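Local coordinates for endostatin (Mus musculus, PDB 1KOE), which inhibits angiogenesis as the C-terminal, heparin-binding fragment of the collagen XVIII alpha1 chain, with a fold related to C-type lectins, at residues Ile65-Leu68 with Lys69-Leu73; Leu103-Pro106 with Ala107-Gln110; Leu146-Arg150 with Leu151-Lys155; Ala156-Cys159 with His160-Tyr163. One frame throughout, in Å; residues are numbered along the deposited sequence.

Contact 1. Residues Ile65-Leu68 with Lys69-Leu73; sequences IVNL and KDEVL
N67 and E71 lock the turn of this beta hairpin. The carboxamide of N67 sits between the backbone N and the carbonyl carbon (chi1 65°), which folds it over the turn: OD1 takes the amide N of E71 at 3.0 Å, from above its carbonyl plane, and more weakly that of K69. On the other branch, ND2 gives a nearly straight bond to OE1 of E71, 2.9 Å, on the anti side of the carboxylate; amide and carboxylate planes stand 41° apart. The type I turn N67-D70 closes with D70 N on N67 O, and N67 N returns to E71 O at 2.9 Å. Packing is close around V66, whose CB is 3.4 Å from E71 O, and L73, whose N gives its hydrogen to I65 O at 2.7 Å; I65 and L73 also lie on L6 of strand 4-8. The solvent side is looser. V72 CG2 comes only to 4.1 Å from V66 CG1, a non-hydrogen-bonded pair, and K69 and D70 are exposed, D70 OD1 bonding H5 and K69 making a cation-pi contact with F95. As E71 OE2 also pairs with R93, whose carbonyl takes N67 ND2, the asparagine amide probably helps orient a carboxylate whose charge R93 balances.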
loop_
_atom_site.group_PDB
_atom_site.type_symbol
_atom_site.label_atom_id
_atom_site.label_comp_id
_atom_site.label_asym_id
_atom_site.label_seq_id
_atom_site.Cartn_x
_atom_site.Cartn_y
_atom_site.Cartn_z
ATOM N N ILE A 65 -8.367 -0.889 -10.515
ATOM C CA ILE A 65 -7.265 -0.268 -9.785
ATOM C C ILE A 65 -6.168 -0.051 -10.820
ATOM O O ILE A 65 -5.780 -0.985 -11.523
ATOM C CB ILE A 65 -6.714 -1.194 -8.666
ATOM C CG1 ILE A 65 -7.856 -1.639 -7.721
ATOM C CG2 ILE A 65 -5.572 -0.495 -7.910
ATOM C CD1 ILE A 65 -8.554 -0.526 -6.943
ATOM N N VAL A 66 -5.666 1.177 -10.907
ATOM C CA VAL A 66 -4.638 1.530 -11.885
ATOM C C VAL A 66 -3.472 2.222 -11.209
ATOM O O VAL A 66 -3.589 2.685 -10.070
ATOM C CB VAL A 66 -5.201 2.509 -13.005
ATOM C CG1 VAL A 66 -6.433 1.907 -13.666
ATOM C CG2 VAL A 66 -5.525 3.895 -12.431
ATOM N N ASN A 67 -2.332 2.243 -11.881
ATOM C CA ASN A 67 -1.182 2.947 -11.342
ATOM C C ASN A 67 -1.264 4.445 -11.720
ATOM O O ASN A 67 -2.254 4.887 -12.321
ATOM C CB ASN A 67 0.145 2.284 -11.753
ATOM C CG ASN A 67 0.402 2.331 -13.243
ATOM O OD1 ASN A 67 -0.142 3.172 -13.965
ATOM N ND2 ASN A 67 1.294 1.465 -13.701
ATOM N N LEU A 68 -0.235 5.212 -11.368
ATOM C CA LEU A 68 -0.187 6.644 -11.629
ATOM C C LEU A 68 -0.420 6.989 -13.104
ATOM O O LEU A 68 -1.000 8.032 -13.416
ATOM C CB LEU A 68 1.169 7.187 -11.187
ATOM C CG LEU A 68 1.391 8.699 -11.329
ATOM C CD1 LEU A 68 0.568 9.426 -10.289
ATOM C CD2 LEU A 68 2.874 9.034 -11.177
ATOM N N LYS A 69 0.079 6.128 -13.990
ATOM C CA LYS A 69 -0.037 6.308 -15.439
ATOM C C LYS A 69 -1.291 5.662 -16.032
ATOM O O LYS A 69 -1.393 5.500 -17.253
ATOM C CB LYS A 69 1.216 5.772 -16.133
ATOM C CG LYS A 69 2.489 6.561 -15.776
ATOM C CD LYS A 69 3.731 5.991 -16.444
ATOM C CE LYS A 69 4.890 6.987 -16.410
ATOM N NZ LYS A 69 5.148 7.542 -15.042
ATOM N N ASP A 70 -2.247 5.325 -15.173
ATOM C CA ASP A 70 -3.506 4.713 -15.578
ATOM C C ASP A 70 -3.409 3.318 -16.173
ATOM O O ASP A 70 -4.321 2.879 -16.871
ATOM C CB ASP A 70 -4.336 5.634 -16.503
ATOM C CG ASP A 70 -4.878 6.860 -15.789
ATOM O OD1 ASP A 70 -4.852 6.923 -14.553
ATOM O OD2 ASP A 70 -5.351 7.784 -16.467
ATOM N N GLU A 71 -2.309 2.620 -15.915
ATOM C CA GLU A 71 -2.158 1.244 -16.388
ATOM C C GLU A 71 -2.921 0.367 -15.409
ATOM O O GLU A 71 -2.761 0.490 -14.180
ATOM C CB GLU A 71 -0.686 0.871 -16.432
ATOM C CG GLU A 71 0.053 1.816 -17.361
ATOM C CD GLU A 71 1.549 1.623 -17.421
ATOM O OE1 GLU A 71 2.181 1.110 -16.451
ATOM O OE2 GLU A 71 2.102 2.024 -18.471
ATOM N N VAL A 72 -3.786 -0.487 -15.942
ATOM C CA VAL A 72 -4.628 -1.333 -15.114
ATOM C C VAL A 72 -3.853 -2.398 -14.380
ATOM O O VAL A 72 -3.076 -3.142 -14.991
ATOM C CB VAL A 72 -5.770 -1.962 -15.933
ATOM C CG1 VAL A 72 -6.722 -2.747 -15.023
ATOM C CG2 VAL A 72 -6.511 -0.871 -16.697
ATOM N N LEU A 73 -4.051 -2.444 -13.060
ATOM C CA LEU A 73 -3.371 -3.406 -12.178
ATOM C C LEU A 73 -4.277 -4.545 -11.745
ATOM O O LEU A 73 -3.840 -5.682 -11.620
ATOM C CB LEU A 73 -2.837 -2.701 -10.921
ATOM C CG LEU A 73 -1.923 -1.496 -11.140
ATOM C CD1 LEU A 73 -1.573 -0.903 -9.804
ATOM C CD2 LEU A 73 -0.670 -1.878 -11.882
#

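Contact 2. Residues Leu103-Pro106 with Ala107-Gln110; sequences LRHP and AWPQ
H105 ND1 accepts the backbone N-H of A107 at 3.1 Å, the donor tilted 16° from the imidazole plane, and the methyl CB of A107 comes to 3.3 Å from the same nitrogen. With CG anti to the backbone N (chi1 -158°), the imidazole swings forward along the chain to meet this amide, and P106 CD lies over one of its faces, toward the rim. This bond is consistent with ND1 being the unprotonated nitrogen. H105 CB meets the edge of the W108 indole, 3.8 Å from CZ3, while A107 CB covers the rim of one indole face. The two rings meet obliquely, their planes 80° apart, with no stack. What sets these groups in place is a type I turn from H105 to W108, with P106 as its second residue; its closing bond, W108 N to H105 O, is straight but weak at 3.4 Å. Further out, R100 packs on H105, A107 and W108, V102 touches the indole, and the amine of K111 bonds W108 O. The turn lies at the surface with W108 buried, in the long loop between helix 77-80 and strand 112-114, which starts two residues after Q110 as an outer strand of the antiparallel sheet.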
loop_
_atom_site.group_PDB
_atom_site.type_symbol
_atom_site.label_atom_id
_atom_site.label_comp_id
_atom_site.label_asym_id
_atom_site.label_seq_id
_atom_site.Cartn_x
_atom_site.Cartn_y
_atom_site.Cartn_z
ATOM N N LEU A 103 10.275 -0.436 -8.679
ATOM C CA LEU A 103 11.041 -1.667 -8.848
ATOM C C LEU A 103 12.362 -1.406 -9.583
ATOM O O LEU A 103 13.384 -2.016 -9.263
ATOM C CB LEU A 103 10.227 -2.731 -9.597
ATOM C CG LEU A 103 10.482 -4.172 -9.146
ATOM C CD1 LEU A 103 9.857 -4.379 -7.786
ATOM C CD2 LEU A 103 9.891 -5.145 -10.136
ATOM N N ARG A 104 12.365 -0.438 -10.495
ATOM C CA ARG A 104 13.566 -0.162 -11.273
ATOM C C ARG A 104 14.468 0.920 -10.711
ATOM O O ARG A 104 15.597 1.083 -11.161
ATOM C CB ARG A 104 13.185 0.182 -12.717
ATOM C CG ARG A 104 12.496 -0.955 -13.470
ATOM N N HIS A 105 13.982 1.649 -9.716
ATOM C CA HIS A 105 14.748 2.738 -9.139
ATOM C C HIS A 105 15.485 2.379 -7.841
ATOM O O HIS A 105 14.881 1.910 -6.887
ATOM C CB HIS A 105 13.818 3.924 -8.924
ATOM C CG HIS A 105 14.535 5.220 -8.850
ATOM N ND1 HIS A 105 15.201 5.640 -7.719
ATOM C CD2 HIS A 105 14.729 6.180 -9.787
ATOM C CE1 HIS A 105 15.782 6.803 -7.959
ATOM N NE2 HIS A 105 15.509 7.152 -9.208
ATOM N N PRO A 106 16.776 2.715 -7.743
ATOM C CA PRO A 106 17.561 2.399 -6.541
ATOM C C PRO A 106 17.181 3.091 -5.223
ATOM O O PRO A 106 17.667 2.690 -4.158
ATOM C CB PRO A 106 18.994 2.726 -6.972
ATOM C CG PRO A 106 18.798 3.875 -7.935
ATOM C CD PRO A 106 17.604 3.405 -8.753
ATOM N N ALA A 107 16.295 4.093 -5.287
ATOM C CA ALA A 107 15.872 4.824 -4.087
ATOM C C ALA A 107 15.112 3.922 -3.119
ATOM O O ALA A 107 14.939 4.260 -1.951
ATOM C CB ALA A 107 15.037 6.042 -4.455
ATOM N N TRP A 108 14.621 2.797 -3.627
ATOM C CA TRP A 108 13.931 1.797 -2.805
ATOM C C TRP A 108 14.819 0.542 -2.881
ATOM O O TRP A 108 14.659 -0.295 -3.774
ATOM C CB TRP A 108 12.539 1.489 -3.361
ATOM C CG TRP A 108 11.568 2.636 -3.255
ATOM C CD1 TRP A 108 10.705 2.886 -2.226
ATOM C CD2 TRP A 108 11.346 3.673 -4.228
ATOM N NE1 TRP A 108 9.964 4.012 -2.499
ATOM C CE2 TRP A 108 10.335 4.516 -3.714
ATOM C CE3 TRP A 108 11.901 3.966 -5.479
ATOM C CZ2 TRP A 108 9.869 5.631 -4.406
ATOM C CZ3 TRP A 108 11.437 5.078 -6.174
ATOM C CH2 TRP A 108 10.428 5.897 -5.630
ATOM N N PRO A 109 15.798 0.426 -1.972
ATOM C CA PRO A 109 16.709 -0.719 -1.954
ATOM C C PRO A 109 16.040 -2.070 -1.731
ATOM O O PRO A 109 16.551 -3.094 -2.180
ATOM C CB PRO A 109 17.673 -0.364 -0.825
ATOM C CG PRO A 109 16.839 0.467 0.085
ATOM C CD PRO A 109 16.123 1.359 -0.879
ATOM N N GLN A 110 14.914 -2.084 -1.025
ATOM C CA GLN A 110 14.203 -3.331 -0.780
ATOM C C GLN A 110 12.820 -3.260 -1.410
ATOM O O GLN A 110 12.027 -2.360 -1.125
ATOM C CB GLN A 110 14.150 -3.619 0.712
ATOM C CG GLN A 110 15.548 -3.716 1.300
ATOM C CD GLN A 110 15.600 -4.583 2.512
ATOM O OE1 GLN A 110 15.793 -5.827 2.401
ATOM N NE2 GLN A 110 15.471 -3.975 3.687
#

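Contact 3. Residues Leu146-Arg150 with Leu151-Lys155; sequences LLSGR and LLEQK
S148 OG is gripped by R150 from the side: NE donates to it at 3.0 Å, almost exactly in the guanidinium plane, and NH2 adds a weak bond. The hydroxyl in turn gives its hydrogen to S145 O. The loop belongs to the connection between strands 140-145 and 155-158 of the antiparallel three-stranded sheet, and opens with the 3-10 turn L146-S148, closed by G149 N on L146 O. A bend at chi3 (-65°) turns the R150 guanidinium so that its edge meets S148 OG and its NH2 reaches OE2 of E153, 2.7 Å away, in a salt bridge. The glutamate comes from over one face, its CG 3.4 Å above the guanidinium plane and offset toward the rim, and the two flat groups are 45° apart. E153 OE1 is held by S145 N, so the carboxylate is fixed through both oxygens, which would probably favour its ionised form. S144 OG links the loop's two halves through R150 O and E153 N. On the other side of the loop, L146 and L151 run side by side, pointing the same way. Their closest approach is between L146 CD1 and L151 CD2, 3.8 Å.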
loop_
_atom_site.group_PDB
_atom_site.type_symbol
_atom_site.label_atom_id
_atom_site.label_comp_id
_atom_site.label_asym_id
_atom_site.label_seq_id
_atom_site.Cartn_x
_atom_site.Cartn_y
_atom_site.Cartn_z
ATOM N N LEU A 146 7.265 -7.364 -3.709
ATOM C CA LEU A 146 6.753 -6.973 -5.003
ATOM C C LEU A 146 7.432 -7.799 -6.112
ATOM O O LEU A 146 6.925 -7.879 -7.238
ATOM C CB LEU A 146 7.008 -5.481 -5.204
ATOM C CG LEU A 146 5.880 -4.660 -5.811
ATOM C CD1 LEU A 146 4.535 -5.046 -5.201
ATOM C CD2 LEU A 146 6.206 -3.196 -5.570
ATOM N N LEU A 147 8.574 -8.412 -5.796
ATOM C CA LEU A 147 9.282 -9.236 -6.769
ATOM C C LEU A 147 8.460 -10.480 -7.109
ATOM O O LEU A 147 8.565 -11.009 -8.215
ATOM C CB LEU A 147 10.680 -9.624 -6.264
ATOM C CG LEU A 147 11.610 -8.433 -5.995
ATOM C CD1 LEU A 147 12.867 -8.890 -5.313
ATOM C CD2 LEU A 147 11.925 -7.708 -7.259
ATOM N N SER A 148 7.609 -10.917 -6.186
ATOM C CA SER A 148 6.762 -12.087 -6.422
ATOM C C SER A 148 5.453 -11.723 -7.148
ATOM O O SER A 148 4.617 -12.590 -7.386
ATOM C CB SER A 148 6.439 -12.780 -5.096
ATOM O OG SER A 148 5.489 -12.038 -4.343
ATOM N N GLY A 149 5.279 -10.445 -7.480
ATOM C CA GLY A 149 4.073 -9.992 -8.153
ATOM C C GLY A 149 2.834 -9.858 -7.278
ATOM O O GLY A 149 1.753 -9.613 -7.804
ATOM N N ARG A 150 2.985 -9.920 -5.953
ATOM C CA ARG A 150 1.834 -9.830 -5.045
ATOM C C ARG A 150 1.950 -8.669 -4.064
ATOM O O ARG A 150 3.055 -8.295 -3.666
ATOM C CB ARG A 150 1.699 -11.126 -4.236
ATOM C CG ARG A 150 1.449 -12.348 -5.076
ATOM C CD ARG A 150 1.663 -13.621 -4.266
ATOM N NE ARG A 150 3.053 -13.790 -3.844
ATOM C CZ ARG A 150 3.487 -14.743 -3.023
ATOM N NH1 ARG A 150 2.645 -15.634 -2.521
ATOM N NH2 ARG A 150 4.771 -14.798 -2.695
ATOM N N LEU A 151 0.802 -8.143 -3.641
ATOM C CA LEU A 151 0.747 -7.041 -2.673
ATOM C C LEU A 151 0.467 -7.508 -1.253
ATOM O O LEU A 151 0.762 -6.791 -0.307
ATOM C CB LEU A 151 -0.374 -6.062 -3.032
ATOM C CG LEU A 151 -0.256 -5.247 -4.305
ATOM C CD1 LEU A 151 -1.523 -4.405 -4.461
ATOM C CD2 LEU A 151 0.964 -4.372 -4.223
ATOM N N LEU A 152 -0.092 -8.709 -1.106
ATOM C CA LEU A 152 -0.491 -9.208 0.209
ATOM C C LEU A 152 0.124 -10.534 0.666
ATOM O O LEU A 152 -0.499 -11.300 1.391
ATOM C CB LEU A 152 -2.033 -9.262 0.308
ATOM C CG LEU A 152 -2.819 -7.947 0.143
ATOM C CD1 LEU A 152 -4.302 -8.243 -0.007
ATOM C CD2 LEU A 152 -2.568 -7.025 1.352
ATOM N N GLU A 153 1.350 -10.793 0.235
ATOM C CA GLU A 153 2.086 -11.970 0.662
ATOM C C GLU A 153 2.160 -11.857 2.192
ATOM O O GLU A 153 2.129 -10.753 2.755
ATOM C CB GLU A 153 3.476 -11.916 0.034
ATOM C CG GLU A 153 4.383 -13.088 0.299
ATOM C CD GLU A 153 5.670 -13.005 -0.512
ATOM O OE1 GLU A 153 5.996 -11.919 -1.030
ATOM O OE2 GLU A 153 6.378 -14.027 -0.632
ATOM N N GLN A 154 2.241 -12.983 2.874
ATOM C CA GLN A 154 2.259 -12.973 4.332
ATOM C C GLN A 154 3.620 -13.148 4.990
ATOM O O GLN A 154 3.911 -14.210 5.550
ATOM C CB GLN A 154 1.278 -14.023 4.826
ATOM C CG GLN A 154 -0.127 -13.722 4.346
ATOM C CD GLN A 154 -0.668 -12.482 4.997
ATOM O OE1 GLN A 154 -0.763 -12.427 6.210
ATOM N NE2 GLN A 154 -0.986 -11.470 4.205
ATOM N N LYS A 155 4.457 -12.118 4.894
ATOM C CA LYS A 155 5.780 -12.135 5.490
ATOM C C LYS A 155 5.846 -11.229 6.715
ATOM O O LYS A 155 5.493 -10.056 6.641
ATOM C CB LYS A 155 6.832 -11.656 4.486
#

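Contact 4. Residues Ala156-Cys159 with His160-Tyr163; sequences AASC and HNSY
N161 carries its carboxamide beside the backbone N (chi1 -78°), and chi2 of -71° turns ND2 back toward S158 across the turn; S158, in contrast, holds OG anti to its own N (chi1 167°), which extends it forward to H160. S158 O thus accepts ND2 as well as the backbone N of N161. N161 ND2 approaches S158 O in the carbonyl plane on a lone pair at 2.9 Å, while N161 N reaches the same oxygen at 3.1 Å from above that plane, nearly straight. S158 OG accepts the N-H of H160 at 3.3 Å, forming an ST turn, and is also bonded to T137 O. The bond from N161 N closes the type I turn S158-N161; it follows strand 155-158, the outer strand of the antiparallel sheet with 140-145 and 112-114. The turn carries C159, which is tied by a disulfide to C129. On its inner side, A157 CB meets the edge of the Y163 ring, 3.6 Å from CE2 and 3.7 Å from OH. N161 CB lies over one face of that ring, 3.6 Å above its plane and offset toward the rim. Beyond, Y163 reaches the ring of W114, and N161 OD1 bonds Q110 NE2.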
loop_
_atom_site.group_PDB
_atom_site.type_symbol
_atom_site.label_atom_id
_atom_site.label_comp_id
_atom_site.label_asym_id
_atom_site.label_seq_id
_atom_site.Cartn_x
_atom_site.Cartn_y
_atom_site.Cartn_z
ATOM N N ALA A 156 6.293 -11.773 7.845
ATOM C CA ALA A 156 6.452 -10.979 9.061
ATOM C C ALA A 156 7.877 -10.443 8.972
ATOM O O ALA A 156 8.838 -11.229 9.022
ATOM C CB ALA A 156 6.299 -11.848 10.276
ATOM N N ALA A 157 8.017 -9.136 8.741
ATOM C CA ALA A 157 9.336 -8.503 8.599
ATOM C C ALA A 157 9.671 -7.577 9.765
ATOM O O ALA A 157 8.780 -6.960 10.348
ATOM C CB ALA A 157 9.400 -7.711 7.276
ATOM N N SER A 158 10.950 -7.493 10.120
ATOM C CA SER A 158 11.367 -6.600 11.196
ATOM C C SER A 158 10.969 -5.172 10.821
ATOM O O SER A 158 11.229 -4.712 9.697
ATOM C CB SER A 158 12.886 -6.645 11.380
ATOM O OG SER A 158 13.361 -5.595 12.204
ATOM N N CYS A 159 10.436 -4.460 11.805
ATOM C CA CYS A 159 9.994 -3.088 11.626
ATOM C C CYS A 159 11.112 -2.115 11.324
ATOM O O CYS A 159 10.865 -0.973 10.921
ATOM C CB CYS A 159 9.210 -2.641 12.851
ATOM S SG CYS A 159 7.700 -3.628 13.058
ATOM N N HIS A 160 12.347 -2.551 11.527
ATOM C CA HIS A 160 13.478 -1.696 11.256
ATOM C C HIS A 160 13.787 -1.559 9.738
ATOM O O HIS A 160 14.588 -0.711 9.325
ATOM C CB HIS A 160 14.699 -2.182 12.035
ATOM C CG HIS A 160 15.808 -1.186 12.065
ATOM N ND1 HIS A 160 16.891 -1.259 11.223
ATOM C CD2 HIS A 160 15.976 -0.075 12.812
ATOM C CE1 HIS A 160 17.688 -0.228 11.448
ATOM N NE2 HIS A 160 17.154 0.504 12.410
ATOM N N ASN A 161 13.177 -2.414 8.922
ATOM C CA ASN A 161 13.352 -2.351 7.473
ATOM C C ASN A 161 12.657 -1.105 6.888
ATOM O O ASN A 161 11.595 -0.692 7.371
ATOM C CB ASN A 161 12.723 -3.588 6.818
ATOM C CG ASN A 161 13.597 -4.827 6.939
ATOM O OD1 ASN A 161 14.630 -4.927 6.296
ATOM N ND2 ASN A 161 13.165 -5.774 7.744
ATOM N N SER A 162 13.245 -0.551 5.831
ATOM C CA SER A 162 12.690 0.607 5.118
ATOM C C SER A 162 12.110 0.044 3.827
ATOM O O SER A 162 12.857 -0.325 2.918
ATOM C CB SER A 162 13.770 1.660 4.811
ATOM O OG SER A 162 14.097 2.407 5.974
ATOM N N TYR A 163 10.779 -0.053 3.789
ATOM C CA TYR A 163 10.033 -0.623 2.673
ATOM C C TYR A 163 9.140 0.418 1.973
ATOM O O TYR A 163 8.961 1.547 2.441
ATOM C CB TYR A 163 9.129 -1.758 3.204
ATOM C CG TYR A 163 9.823 -3.061 3.577
ATOM C CD1 TYR A 163 11.121 -3.351 3.135
ATOM C CD2 TYR A 163 9.157 -4.017 4.336
ATOM C CE1 TYR A 163 11.732 -4.582 3.424
ATOM C CE2 TYR A 163 9.747 -5.233 4.631
ATOM C CZ TYR A 163 11.034 -5.509 4.173
ATOM O OH TYR A 163 11.606 -6.717 4.484
#

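How the contacts relate
The contacts follow one another along the chain in the order 1 to 4. Contact 1 is the hairpin at the edge of the mixed five-stranded sheet, with its centre about 26 Å from that of contact 4, on the opposite side of the chain's centre. The other three gather round the antiparallel sheet of strands 112-114, 140-145 and 155-158: contact 2 lies in the loop leading into its first strand, contact 3 in the connection between the other two, and contact 4 at the end of the last. Contact 2 bridges its neighbours, since L103 CD1 packs against L146 and L147 while Q110 CB packs on Y163. Loops distant in sequence are thereby joined in one compact domain.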